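Local coordinates for 4-hydroxy-3-methylbut-2-enyl diphosphate reductase (Aquifex aeolicus, PDB 3DNF), which reduces (E)-4-hydroxy-3-methylbut-2-enyl diphosphate to isopentenyl and dimethylallyl diphosphate with the help of an iron-sulfur cluster, the last step of the non-mevalonate pathway, at residues Val2-Ala7 and Arg277-Cys282; Lys33-Gly38 and Glu61-Gly66; Val116-Glu121 and Pro125-Thr130; Ile214-Lys219 and Ala264-Trp269; Tyr229-Lys232 and Asn237-His240. All coordinates share one frame; numbering follows the deposited sequence.

Contact 1 (Val2-Ala7 and Arg277-Cys282)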
# COMPACT_ATOMS: atom_id res chain seq x y z
N VAL B 2 15.44 30.53 35.64
CA VAL B 2 14.55 29.36 35.75
C VAL B 2 15.12 28.14 35.01
O VAL B 2 16.29 28.13 34.61
CB VAL B 2 13.10 29.69 35.27
CG1 VAL B 2 12.48 30.80 36.14
CG2 VAL B 2 13.06 30.08 33.79
N ASP B 3 14.28 27.11 34.82
CA ASP B 3 14.69 25.90 34.13
C ASP B 3 14.32 25.95 32.64
O ASP B 3 13.13 26.01 32.29
CB ASP B 3 14.06 24.68 34.79
CG ASP B 3 15.00 23.49 34.84
OD1 ASP B 3 15.84 23.34 33.91
OD2 ASP B 3 14.91 22.70 35.80
N ILE B 4 15.33 25.91 31.78
CA ILE B 4 15.11 25.93 30.32
C ILE B 4 15.43 24.56 29.75
O ILE B 4 16.54 24.07 29.92
CB ILE B 4 16.01 26.97 29.60
CG1 ILE B 4 16.34 28.17 30.50
CG2 ILE B 4 15.39 27.38 28.26
CD1 ILE B 4 17.54 27.95 31.43
N ILE B 5 14.48 23.96 29.06
CA ILE B 5 14.74 22.69 28.40
C ILE B 5 14.57 22.80 26.89
O ILE B 5 13.50 23.13 26.38
CB ILE B 5 13.93 21.51 29.00
CG1 ILE B 5 14.24 20.20 28.27
CG2 ILE B 5 12.43 21.82 29.00
CD1 ILE B 5 13.96 18.94 29.07
N ILE B 6 15.66 22.55 26.18
CA ILE B 6 15.63 22.47 24.72
C ILE B 6 15.16 21.07 24.35
O ILE B 6 15.77 20.08 24.76
CB ILE B 6 17.01 22.80 24.09
CG1 ILE B 6 17.43 24.23 24.46
CG2 ILE B 6 16.97 22.63 22.56
CD1 ILE B 6 18.89 24.53 24.21
N ALA B 7 14.05 21.01 23.61
CA ALA B 7 13.46 19.75 23.19
C ALA B 7 14.45 18.93 22.37
O ALA B 7 15.23 19.47 21.57
CB ALA B 7 12.18 19.99 22.38
N ARG B 277 18.83 34.56 26.06
CA ARG B 277 17.98 35.75 26.19
C ARG B 277 16.86 35.47 27.19
O ARG B 277 16.49 36.35 27.98
CB ARG B 277 17.46 36.24 24.81
CG ARG B 277 16.32 37.29 24.81
CD ARG B 277 16.34 38.30 25.97
NE ARG B 277 16.93 39.59 25.63
CZ ARG B 277 16.63 40.73 26.25
NH1 ARG B 277 15.75 40.75 27.25
NH2 ARG B 277 17.21 41.86 25.87
N ILE B 278 16.33 34.25 27.17
CA ILE B 278 15.34 33.82 28.17
C ILE B 278 15.95 33.85 29.58
O ILE B 278 15.31 34.31 30.53
CB ILE B 278 14.72 32.43 27.83
CG1 ILE B 278 13.83 32.56 26.59
CG2 ILE B 278 13.92 31.88 29.00
CD1 ILE B 278 13.42 31.24 25.97
N GLN B 279 17.20 33.38 29.70
CA GLN B 279 17.95 33.47 30.96
C GLN B 279 18.24 34.92 31.38
O GLN B 279 18.40 35.19 32.58
CB GLN B 279 19.25 32.67 30.87
CG GLN B 279 19.07 31.18 31.09
CD GLN B 279 20.22 30.35 30.54
OE1 GLN B 279 20.85 30.71 29.55
NE2 GLN B 279 20.49 29.22 31.19
N GLU B 280 18.31 35.82 30.41
CA GLU B 280 18.51 37.25 30.65
C GLU B 280 17.20 37.93 31.07
O GLU B 280 17.22 38.92 31.80
CB GLU B 280 19.06 37.93 29.39
CG GLU B 280 19.65 39.31 29.64
CD GLU B 280 19.40 40.26 28.49
OE1 GLU B 280 20.04 40.09 27.43
OE2 GLU B 280 18.58 41.19 28.66
N ILE B 281 16.08 37.39 30.60
CA ILE B 281 14.75 37.85 31.02
C ILE B 281 14.46 37.41 32.47
O ILE B 281 13.89 38.17 33.25
CB ILE B 281 13.64 37.37 30.04
CG1 ILE B 281 13.74 38.13 28.72
CG2 ILE B 281 12.24 37.54 30.64
CD1 ILE B 281 12.91 37.55 27.59
N CYS B 282 14.87 36.18 32.80
CA CYS B 282 14.80 35.68 34.18
C CYS B 282 16.19 35.71 34.79
O CYS B 282 16.36 35.95 35.99
CB CYS B 282 14.24 34.26 34.22
SG CYS B 282 13.14 33.81 32.82
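The carboxamide of Gln279 receives the terminal methyl of Ile4 off its plane and beside its CG-NE2 margin: CD1 is 3.2 Å from NE2, a close van der Waals contact. The other flat group of the helix end, the guanidinium of Arg277, plays no part in the strand contact; Glu280 OE2 lies over one of its faces near the rim, at 3.2 Å from NH2, so this salt bridge works through charge rather than a directed N-H, and Ile281 CG1 is at its edge. Gln279 reaches the strand because its chain runs extended beyond CG, crossing Ile4 at about a right angle and laying its own CG 3.6 Å from Ile4 CD1. On the Ile4 side the first torsion is -30°, off a staggered value, which is consistent with some strain where CD1 meets NE2. Nearer the termini, Val2 CG2 rests 3.9 Å from Cys282 SG; methyl and thiol sulfur make an apolar pair that needs no hydrogen-bonding partner. An alanine in place of Gln279 would strip away CG and the amide and would probably leave the CD1 methyl of Ile4 uncovered on its helix side. The N-terminal strand thus meets the last modelled residues, where helix 268-281 finishes against strand 3-6, an outermost strand of a parallel four-stranded sheet, and Ile4 also packs on Ile260 of the adjacent strand. Amide and sulfur present bulk rather than bonds to the strand, so the packing is probably mainly dispersive.

Contact 2 (Lys33-Gly38 and Glu61-Gly66)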
# COMPACT_ATOMS: atom_id res chain seq x y z
N LYS B 33 38.68 28.61 -3.67
CA LYS B 33 37.53 29.18 -2.97
C LYS B 33 36.48 28.08 -2.70
O LYS B 33 36.24 27.25 -3.59
CB LYS B 33 36.94 30.29 -3.81
CG LYS B 33 35.72 30.99 -3.21
CD LYS B 33 35.57 32.37 -3.81
CE LYS B 33 34.26 33.02 -3.38
NZ LYS B 33 34.22 34.46 -3.70
N VAL B 34 35.88 28.11 -1.51
CA VAL B 34 34.85 27.10 -1.11
C VAL B 34 33.42 27.58 -1.35
O VAL B 34 32.97 28.60 -0.81
CB VAL B 34 35.02 26.66 0.39
CG1 VAL B 34 33.92 25.61 0.75
CG2 VAL B 34 36.46 26.10 0.65
N TYR B 35 32.69 26.76 -2.13
CA TYR B 35 31.28 27.06 -2.44
C TYR B 35 30.43 25.87 -2.03
O TYR B 35 30.85 24.72 -2.11
CB TYR B 35 31.08 27.19 -3.93
CG TYR B 35 31.73 28.38 -4.57
CD1 TYR B 35 31.05 29.55 -4.74
CD2 TYR B 35 33.04 28.28 -5.06
CE1 TYR B 35 31.64 30.65 -5.38
CE2 TYR B 35 33.64 29.35 -5.67
CZ TYR B 35 32.95 30.53 -5.84
OH TYR B 35 33.51 31.61 -6.47
N THR B 36 29.20 26.20 -1.62
CA THR B 36 28.13 25.22 -1.57
C THR B 36 27.41 25.42 -2.88
O THR B 36 27.41 26.51 -3.49
CB THR B 36 27.17 25.42 -0.32
OG1 THR B 36 26.58 26.73 -0.33
CG2 THR B 36 27.92 25.17 1.01
N LEU B 37 26.87 24.33 -3.39
CA LEU B 37 26.13 24.41 -4.64
C LEU B 37 24.71 24.89 -4.35
O LEU B 37 23.82 24.08 -4.05
CB LEU B 37 26.10 23.04 -5.31
CG LEU B 37 27.36 22.55 -6.00
CD1 LEU B 37 27.09 21.11 -6.51
CD2 LEU B 37 27.70 23.49 -7.16
N GLY B 38 24.54 26.20 -4.42
CA GLY B 38 23.34 26.91 -3.94
C GLY B 38 23.48 27.11 -2.43
O GLY B 38 24.39 26.54 -1.81
N GLU B 61 27.57 29.47 -12.26
CA GLU B 61 28.64 28.56 -12.61
C GLU B 61 29.96 29.34 -12.43
O GLU B 61 30.92 29.24 -13.22
CB GLU B 61 28.38 28.05 -14.04
CG GLU B 61 29.31 26.98 -14.58
CD GLU B 61 29.31 25.64 -13.85
OE1 GLU B 61 28.30 25.12 -13.33
OE2 GLU B 61 30.41 25.05 -13.79
N GLU B 62 30.04 30.13 -11.35
CA GLU B 62 31.18 31.02 -11.18
C GLU B 62 32.46 30.35 -10.65
O GLU B 62 33.53 30.93 -10.77
CB GLU B 62 30.83 32.22 -10.27
CG GLU B 62 30.56 31.84 -8.81
CD GLU B 62 29.09 31.54 -8.51
OE1 GLU B 62 28.40 30.87 -9.32
OE2 GLU B 62 28.63 31.99 -7.44
N PHE B 63 32.34 29.18 -10.03
CA PHE B 63 33.52 28.43 -9.52
C PHE B 63 34.43 27.99 -10.66
O PHE B 63 33.98 27.73 -11.78
CB PHE B 63 33.09 27.25 -8.62
CG PHE B 63 31.75 26.64 -9.01
CD1 PHE B 63 31.67 25.81 -10.12
CD2 PHE B 63 30.58 26.92 -8.30
CE1 PHE B 63 30.47 25.24 -10.53
CE2 PHE B 63 29.35 26.33 -8.70
CZ PHE B 63 29.31 25.51 -9.83
N LYS B 64 35.73 27.94 -10.36
CA LYS B 64 36.74 27.66 -11.37
C LYS B 64 37.61 26.48 -10.97
O LYS B 64 37.61 26.04 -9.83
CB LYS B 64 37.59 28.91 -11.63
CG LYS B 64 38.61 29.22 -10.55
CD LYS B 64 38.97 30.70 -10.63
CE LYS B 64 40.42 31.06 -10.35
NZ LYS B 64 41.20 30.43 -9.25
N GLU B 65 38.40 25.99 -11.93
CA GLU B 65 39.27 24.85 -11.66
C GLU B 65 39.99 25.09 -10.32
O GLU B 65 40.54 26.17 -10.07
CB GLU B 65 40.30 24.68 -12.77
CG GLU B 65 41.20 23.47 -12.59
CD GLU B 65 42.32 23.40 -13.63
OE1 GLU B 65 42.80 24.46 -14.08
OE2 GLU B 65 42.72 22.28 -13.96
N GLY B 66 39.99 24.06 -9.50
CA GLY B 66 40.71 24.13 -8.22
C GLY B 66 39.87 24.61 -7.07
O GLY B 66 40.29 24.46 -5.91
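Tyr35 carries its ring on a first torsion of -68°, beside the backbone N, while Phe63 holds an off-staggered 31°; together these turn the edge of the phenylalanine to the face of the tyrosine. The setting is a parallel α/β sheet in which strand 34-36 lies between strands 55-57 and 68-71. The chain linking those two flanking strands must pass strand 34-36, and residues 61-66 belong to that helix-free link. The rings make a T-shaped stack, with centroids 5.7 Å apart and planes 71° from one another. Phe63 CD2 is the edge atom over the Tyr35 face, 4.2 Å from CG, and Phe63 CB closes in on Tyr35 CE2 at 3.7 Å. A flat, wide ring suits this place, since it also meets Glu62, whose CG comes closest, 3.8 Å from Tyr35 OH. The Glu62 chain bends at its second torsion, and its carboxylate is taken up by the backbone amides of Gln59 and Gly60; it stands steeply to the tyrosine ring, with OE2 also near CE1. With an alanine at Tyr35, the edge of Phe63 would probably lose the face it points at, and Glu62 CG its cover. Farther along, Phe63 packs on Val69 and Leu84, and Leu37, in the conformer described, crosses it at about a right angle, CD2 lying 3.6 Å from Phe63 CE2. Within residues 33-38, Thr36 OG1 donates a hydrogen bond of 2.7 Å to Gly38 O, coming in tilted from the carbonyl plane.

Contact 3 (Val116-Glu121 and Pro125-Thr130)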
# COMPACT_ATOMS: atom_id res chain seq x y z
N VAL B 116 9.54 1.79 -11.42
CA VAL B 116 9.68 2.52 -10.13
C VAL B 116 8.68 3.68 -10.05
O VAL B 116 8.58 4.53 -10.93
CB VAL B 116 11.14 2.99 -9.93
CG1 VAL B 116 11.28 3.90 -8.68
CG2 VAL B 116 12.04 1.76 -9.74
N VAL B 117 8.01 3.76 -8.90
CA VAL B 117 7.27 4.93 -8.52
C VAL B 117 7.96 5.67 -7.36
O VAL B 117 8.26 5.06 -6.34
CB VAL B 117 5.85 4.51 -8.13
CG1 VAL B 117 5.16 5.62 -7.32
CG2 VAL B 117 5.03 4.13 -9.39
N LEU B 118 8.31 6.92 -7.59
CA LEU B 118 8.92 7.77 -6.55
C LEU B 118 7.80 8.68 -6.06
O LEU B 118 7.37 9.55 -6.80
CB LEU B 118 10.08 8.58 -7.14
CG LEU B 118 10.78 9.65 -6.32
CD1 LEU B 118 11.27 9.05 -5.01
CD2 LEU B 118 11.96 10.21 -7.17
N VAL B 119 7.37 8.50 -4.80
CA VAL B 119 6.33 9.37 -4.24
C VAL B 119 7.00 10.64 -3.69
O VAL B 119 7.84 10.60 -2.78
CB VAL B 119 5.46 8.65 -3.13
CG1 VAL B 119 4.34 9.59 -2.65
CG2 VAL B 119 4.88 7.30 -3.65
N GLY B 120 6.70 11.77 -4.32
CA GLY B 120 7.37 13.02 -3.94
C GLY B 120 6.97 14.18 -4.81
O GLY B 120 6.11 14.05 -5.68
N GLU B 121 7.64 15.30 -4.59
CA GLU B 121 7.42 16.55 -5.33
C GLU B 121 8.27 16.60 -6.62
O GLU B 121 9.51 16.61 -6.54
CB GLU B 121 7.73 17.74 -4.42
CG GLU B 121 7.47 19.09 -5.09
CD GLU B 121 7.85 20.31 -4.24
OE1 GLU B 121 8.48 20.17 -3.16
OE2 GLU B 121 7.54 21.43 -4.70
N PRO B 125 14.58 19.34 -5.78
CA PRO B 125 15.95 18.85 -6.09
C PRO B 125 16.28 17.40 -5.65
O PRO B 125 17.05 16.69 -6.34
CB PRO B 125 16.85 19.86 -5.37
CG PRO B 125 16.00 21.12 -5.25
CD PRO B 125 14.61 20.62 -5.05
N GLU B 126 15.75 16.93 -4.52
CA GLU B 126 15.99 15.55 -4.09
C GLU B 126 15.42 14.57 -5.14
O GLU B 126 16.08 13.60 -5.52
CB GLU B 126 15.41 15.25 -2.71
CG GLU B 126 15.87 13.90 -2.21
CD GLU B 126 15.00 13.42 -1.05
OE1 GLU B 126 14.97 14.14 -0.02
OE2 GLU B 126 14.35 12.34 -1.21
N VAL B 127 14.24 14.88 -5.60
CA VAL B 127 13.53 14.07 -6.57
C VAL B 127 14.26 14.07 -7.93
O VAL B 127 14.47 13.03 -8.51
CB VAL B 127 12.01 14.49 -6.62
CG1 VAL B 127 11.28 13.80 -7.77
CG2 VAL B 127 11.34 14.16 -5.29
N ILE B 128 14.68 15.24 -8.40
CA ILE B 128 15.45 15.35 -9.63
C ILE B 128 16.72 14.50 -9.51
O ILE B 128 17.10 13.80 -10.47
CB ILE B 128 15.81 16.84 -9.87
CG1 ILE B 128 14.52 17.59 -10.20
CG2 ILE B 128 16.84 17.01 -11.00
CD1 ILE B 128 14.65 19.10 -10.24
N GLY B 129 17.39 14.57 -8.37
CA GLY B 129 18.63 13.78 -8.23
C GLY B 129 18.36 12.28 -8.32
O GLY B 129 19.03 11.55 -9.06
N THR B 130 17.34 11.81 -7.61
CA THR B 130 16.96 10.41 -7.61
C THR B 130 16.56 9.92 -9.00
O THR B 130 16.95 8.83 -9.38
CB THR B 130 15.83 10.20 -6.61
OG1 THR B 130 16.33 10.49 -5.31
CG2 THR B 130 15.38 8.75 -6.61
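Val127 and Leu118 dominate this contact, with Glu121 adding its main chain. Val127, in the first turn of helix 125-136, has CG1 anti to its N (chi1 172°), which spreads its two methyls across the strand end. CG1 meets Leu118 CD2 at 3.7 Å, and the two side chains cross at a slant. The other methyl, CG2, lies 3.3 Å from Glu121 O, and the same carbonyl oxygen is 3.3 Å from Val127 CB. The backbone of Glu121, rather than its exposed carboxylate, therefore does the touching, and a β-branched residue fits because its branches straddle that oxygen. Leu118, described here in one of two modelled conformers, also lays CD2 against Thr130 CG2, 3.8 Å away, one helical turn after Val127. Between Leu118 and Glu121, Gly120 brings its CA to 4.3 Å from Val127 CG2; a β-carbon there would come tightly against that methyl, so glycine suits the spot. Thr130 also packs on Val102 and His103 of helix 97-111. All this joins the first strand and helix of a β-α-β unit, strand 115-119, helix 125-136 and strand 141-144. Its connecting loop holds His124, predicted to bind the diphosphate substrate, and its helix carries Glu126, the predicted proton donor, in the first turn, with OE1 hydrogen-bonded to Thr165 OG1: the familiar placement of an active site at the C-terminal end of parallel strands.

Contact 4 (Ile214-Lys219 and Ala264-Trp269)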
# COMPACT_ATOMS: atom_id res chain seq x y z
N ILE B 214 8.44 27.81 23.47
CA ILE B 214 9.01 28.65 22.41
C ILE B 214 9.37 27.80 21.19
O ILE B 214 10.13 26.84 21.30
CB ILE B 214 10.28 29.42 22.88
CG1 ILE B 214 10.01 30.23 24.16
CG2 ILE B 214 10.84 30.30 21.74
CD1 ILE B 214 8.86 31.27 24.08
N ILE B 215 8.80 28.16 20.04
CA ILE B 215 9.07 27.48 18.77
C ILE B 215 9.81 28.45 17.84
O ILE B 215 9.30 29.53 17.51
CB ILE B 215 7.76 26.94 18.10
CG1 ILE B 215 7.02 25.93 19.01
CG2 ILE B 215 8.02 26.40 16.69
CD1 ILE B 215 7.82 24.69 19.43
N ILE B 216 11.03 28.08 17.45
CA ILE B 216 11.87 28.95 16.64
C ILE B 216 11.89 28.50 15.17
O ILE B 216 11.89 27.30 14.87
CB ILE B 216 13.32 29.03 17.21
CG1 ILE B 216 13.32 29.36 18.69
CG2 ILE B 216 14.15 30.08 16.44
CD1 ILE B 216 14.58 28.91 19.40
N GLY B 217 11.88 29.47 14.25
CA GLY B 217 11.98 29.18 12.83
C GLY B 217 11.43 30.27 11.96
O GLY B 217 10.67 31.13 12.42
N GLY B 218 11.80 30.25 10.68
CA GLY B 218 11.27 31.22 9.72
C GLY B 218 9.77 31.00 9.57
O GLY B 218 9.31 29.86 9.67
N LYS B 219 9.03 32.09 9.36
CA LYS B 219 7.56 32.05 9.21
C LYS B 219 7.12 31.25 7.98
O LYS B 219 6.08 30.60 8.00
CB LYS B 219 6.97 33.47 9.08
CG LYS B 219 7.21 34.39 10.27
CD LYS B 219 6.75 35.82 9.97
CE LYS B 219 7.16 36.74 11.11
NZ LYS B 219 6.85 38.17 10.86
N ALA B 264 13.31 22.72 11.17
CA ALA B 264 14.41 22.04 10.52
C ALA B 264 15.47 23.00 9.95
O ALA B 264 16.56 22.58 9.63
CB ALA B 264 13.90 21.14 9.41
N SER B 265 15.14 24.27 9.85
CA SER B 265 16.07 25.23 9.26
C SER B 265 16.76 26.12 10.28
O SER B 265 17.37 27.13 9.91
CB SER B 265 15.34 26.06 8.20
OG SER B 265 15.14 25.29 7.03
N THR B 266 16.65 25.76 11.56
CA THR B 266 17.22 26.57 12.64
C THR B 266 18.53 25.96 13.16
O THR B 266 18.54 24.84 13.68
CB THR B 266 16.20 26.78 13.79
OG1 THR B 266 15.02 27.41 13.25
CG2 THR B 266 16.76 27.70 14.92
N PRO B 267 19.64 26.71 13.02
CA PRO B 267 20.91 26.24 13.53
C PRO B 267 20.94 26.38 15.05
O PRO B 267 20.19 27.18 15.63
CB PRO B 267 21.92 27.20 12.88
CG PRO B 267 21.15 28.45 12.66
CD PRO B 267 19.77 28.01 12.34
N ASP B 268 21.80 25.59 15.67
CA ASP B 268 21.95 25.59 17.13
C ASP B 268 22.37 26.92 17.72
O ASP B 268 22.06 27.19 18.88
CB ASP B 268 22.96 24.53 17.54
CG ASP B 268 22.42 23.12 17.41
OD1 ASP B 268 21.18 22.96 17.25
OD2 ASP B 268 23.23 22.17 17.48
N TRP B 269 23.08 27.75 16.96
CA TRP B 269 23.52 29.03 17.51
C TRP B 269 22.35 30.00 17.71
O TRP B 269 22.40 30.86 18.59
CB TRP B 269 24.64 29.68 16.69
CG TRP B 269 24.28 30.09 15.32
CD1 TRP B 269 24.41 29.34 14.19
CD2 TRP B 269 23.76 31.36 14.90
NE1 TRP B 269 24.01 30.05 13.10
CE2 TRP B 269 23.60 31.29 13.49
CE3 TRP B 269 23.42 32.55 15.56
CZ2 TRP B 269 23.10 32.36 12.74
CZ3 TRP B 269 22.93 33.61 14.81
CH2 TRP B 269 22.78 33.52 13.42
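Thr266 is the hub of the packed half of this contact, resting both branches against the end of strand 212-216. Its CG2, anti to the backbone N, touches Ile216 CG2 at 3.8 Å, and the two β-branched side chains cross at about a right angle. The hydroxyl branch turns to the main chain instead: OG1 is 3.5 Å from Gly217 CA and the same distance from Ile216 O. A threonine is apt here, presenting a methyl to the isoleucine and a compact oxygen to the backbone. Gly217 has backbone angles at which a side chain would collide with the preceding carbonyl, which calls for glycine, and no side chain stands where OG1 comes near its CA. Beyond it the two segments diverge. Lys219 is exposed, and Ser265, predicted to bind substrate and products, is partly exposed, its CB 6.0 Å from Gly218 N. Pro267 then forms the N-cap position of helix 268-281. Ile216 fits beneath that helix, on Ile270 and Val274, and beside Ile260 of neighbouring strand 257-262, while Thr266 reaches Ile271.

Contact 5 (Tyr229-Lys232 and Asn237-His240)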
# COMPACT_ATOMS: atom_id res chain seq x y z
N TYR B 229 1.73 24.95 15.75
CA TYR B 229 0.33 24.52 15.91
C TYR B 229 0.19 23.34 16.86
O TYR B 229 -0.67 23.35 17.75
CB TYR B 229 -0.30 24.16 14.57
CG TYR B 229 -0.54 25.33 13.65
CD1 TYR B 229 0.06 25.37 12.40
CD2 TYR B 229 -1.37 26.39 14.03
CE1 TYR B 229 -0.14 26.42 11.54
CE2 TYR B 229 -1.58 27.46 13.17
CZ TYR B 229 -0.96 27.47 11.93
OH TYR B 229 -1.16 28.51 11.05
N ILE B 230 1.03 22.32 16.66
CA ILE B 230 1.05 21.12 17.50
C ILE B 230 1.23 21.49 18.98
O ILE B 230 0.54 20.95 19.85
CB ILE B 230 2.12 20.10 17.01
CG1 ILE B 230 2.03 18.76 17.73
CG2 ILE B 230 3.53 20.64 17.14
CD1 ILE B 230 3.06 17.75 17.22
N SER B 231 2.12 22.45 19.24
CA SER B 231 2.42 22.91 20.59
C SER B 231 1.29 23.78 21.16
O SER B 231 0.87 23.57 22.29
CB SER B 231 3.74 23.68 20.60
OG SER B 231 4.02 24.19 21.90
N LYS B 232 0.82 24.73 20.35
CA LYS B 232 -0.26 25.65 20.69
C LYS B 232 -1.55 24.91 21.07
O LYS B 232 -2.37 25.41 21.85
CB LYS B 232 -0.50 26.61 19.51
CG LYS B 232 -1.61 27.63 19.69
CD LYS B 232 -1.20 28.76 20.63
CE LYS B 232 -2.36 29.73 20.83
NZ LYS B 232 -1.85 31.00 21.59
N ASN B 237 0.41 28.75 25.85
CA ASN B 237 1.56 29.65 25.96
C ASN B 237 2.69 29.25 25.03
O ASN B 237 3.87 29.30 25.41
CB ASN B 237 2.03 29.72 27.42
CG ASN B 237 0.92 30.16 28.36
OD1 ASN B 237 0.31 31.23 28.12
ND2 ASN B 237 0.66 29.43 29.34
N THR B 238 2.32 28.85 23.81
CA THR B 238 3.29 28.60 22.77
C THR B 238 3.41 29.91 21.95
O THR B 238 2.40 30.53 21.57
CB THR B 238 2.89 27.43 21.84
OG1 THR B 238 2.77 26.23 22.62
CG2 THR B 238 3.95 27.21 20.72
N TYR B 239 4.66 30.31 21.67
CA TYR B 239 4.90 31.50 20.87
C TYR B 239 5.88 31.09 19.81
O TYR B 239 6.88 30.44 20.10
CB TYR B 239 5.47 32.62 21.74
CG TYR B 239 4.55 32.99 22.89
CD1 TYR B 239 4.72 32.43 24.16
CD2 TYR B 239 3.50 33.90 22.71
CE1 TYR B 239 3.87 32.75 25.22
CE2 TYR B 239 2.65 34.23 23.76
CZ TYR B 239 2.83 33.66 25.01
OH TYR B 239 1.99 34.00 26.05
N HIS B 240 5.56 31.44 18.57
CA HIS B 240 6.50 31.22 17.49
C HIS B 240 7.35 32.48 17.25
O HIS B 240 6.82 33.59 17.22
CB HIS B 240 5.77 30.80 16.21
CG HIS B 240 6.62 30.86 14.99
ND1 HIS B 240 6.51 31.88 14.06
CD2 HIS B 240 7.64 30.08 14.57
CE1 HIS B 240 7.41 31.70 13.11
NE2 HIS B 240 8.11 30.62 13.39
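Thr238 OG1 is gripped by two groups: it shares a hydrogen bond of 2.5 Å with Ser231 OG, a length so unusually short that it carries some doubt, and makes a second hydrogen bond with the carbonyl oxygen of Asn235. Both hydroxyls are on buried residues, so the pair satisfies polar atoms that would otherwise sit badly in a core. This is the second half of a β-α-β unit, in which strand 212-216 leads through helix 222-234 into strand 238-241; Ser231 belongs to the last turns of the helix and Thr238 opens the strand. Ser231 sends OG out anti to its backbone N, chi1 178°, which brings it within bonding distance of Thr238 OG1, while Thr238 turns OG1 to lie beside its own N and so faces both the helix and the connecting turn. Serine fits because its short arm lets the helix come close: even the methyl CG2 of Thr238 is 3.2 Å from Ser231 OG and 3.5 Å from Ser231 CB. Threonine answers with a hydroxyl for the bond and a methyl for packing, and the side chain also packs on Met213 and Ile215 of the adjacent strand. The amide of the next residue, Lys232 N, is 3.3 Å from Thr238 OG1, but the angle is too poor for a hydrogen bond. Lys232 instead adds aliphatic bulk at the exposed margin, passing its amino group to the carbonyl oxygen of Pro236. Lys232 CB lies 4.2 Å from Thr238 CB, and beyond the bend at the second torsion CD is 4.1 Å from Thr238 O.

How the contacts relate
Contacts 1, 4 and 5 share one parallel sheet, whereas contacts 2 and 3 belong to the other two, matching the enzyme's trilobal build. Contact 4 is the bridge: Ile214 CG1 packs 4.0 Å from Ile278 CD1 of contact 1, and Ile215 N lies 3.0 Å from Tyr239 O of contact 5, probably hydrogen-bonded. The iron-sulfur cluster sits between the lobes, about 10 Å from the side chain of Thr130 in contact 3 and about 13 Å from that of Thr266 in contact 4. These two contacts also hold predicted site residues, the proton donor Glu126 and the substrate-binding Ser265. Leu37 of contact 2 is about 7 Å from His74 between side chains; contacts 1 and 5 are remote.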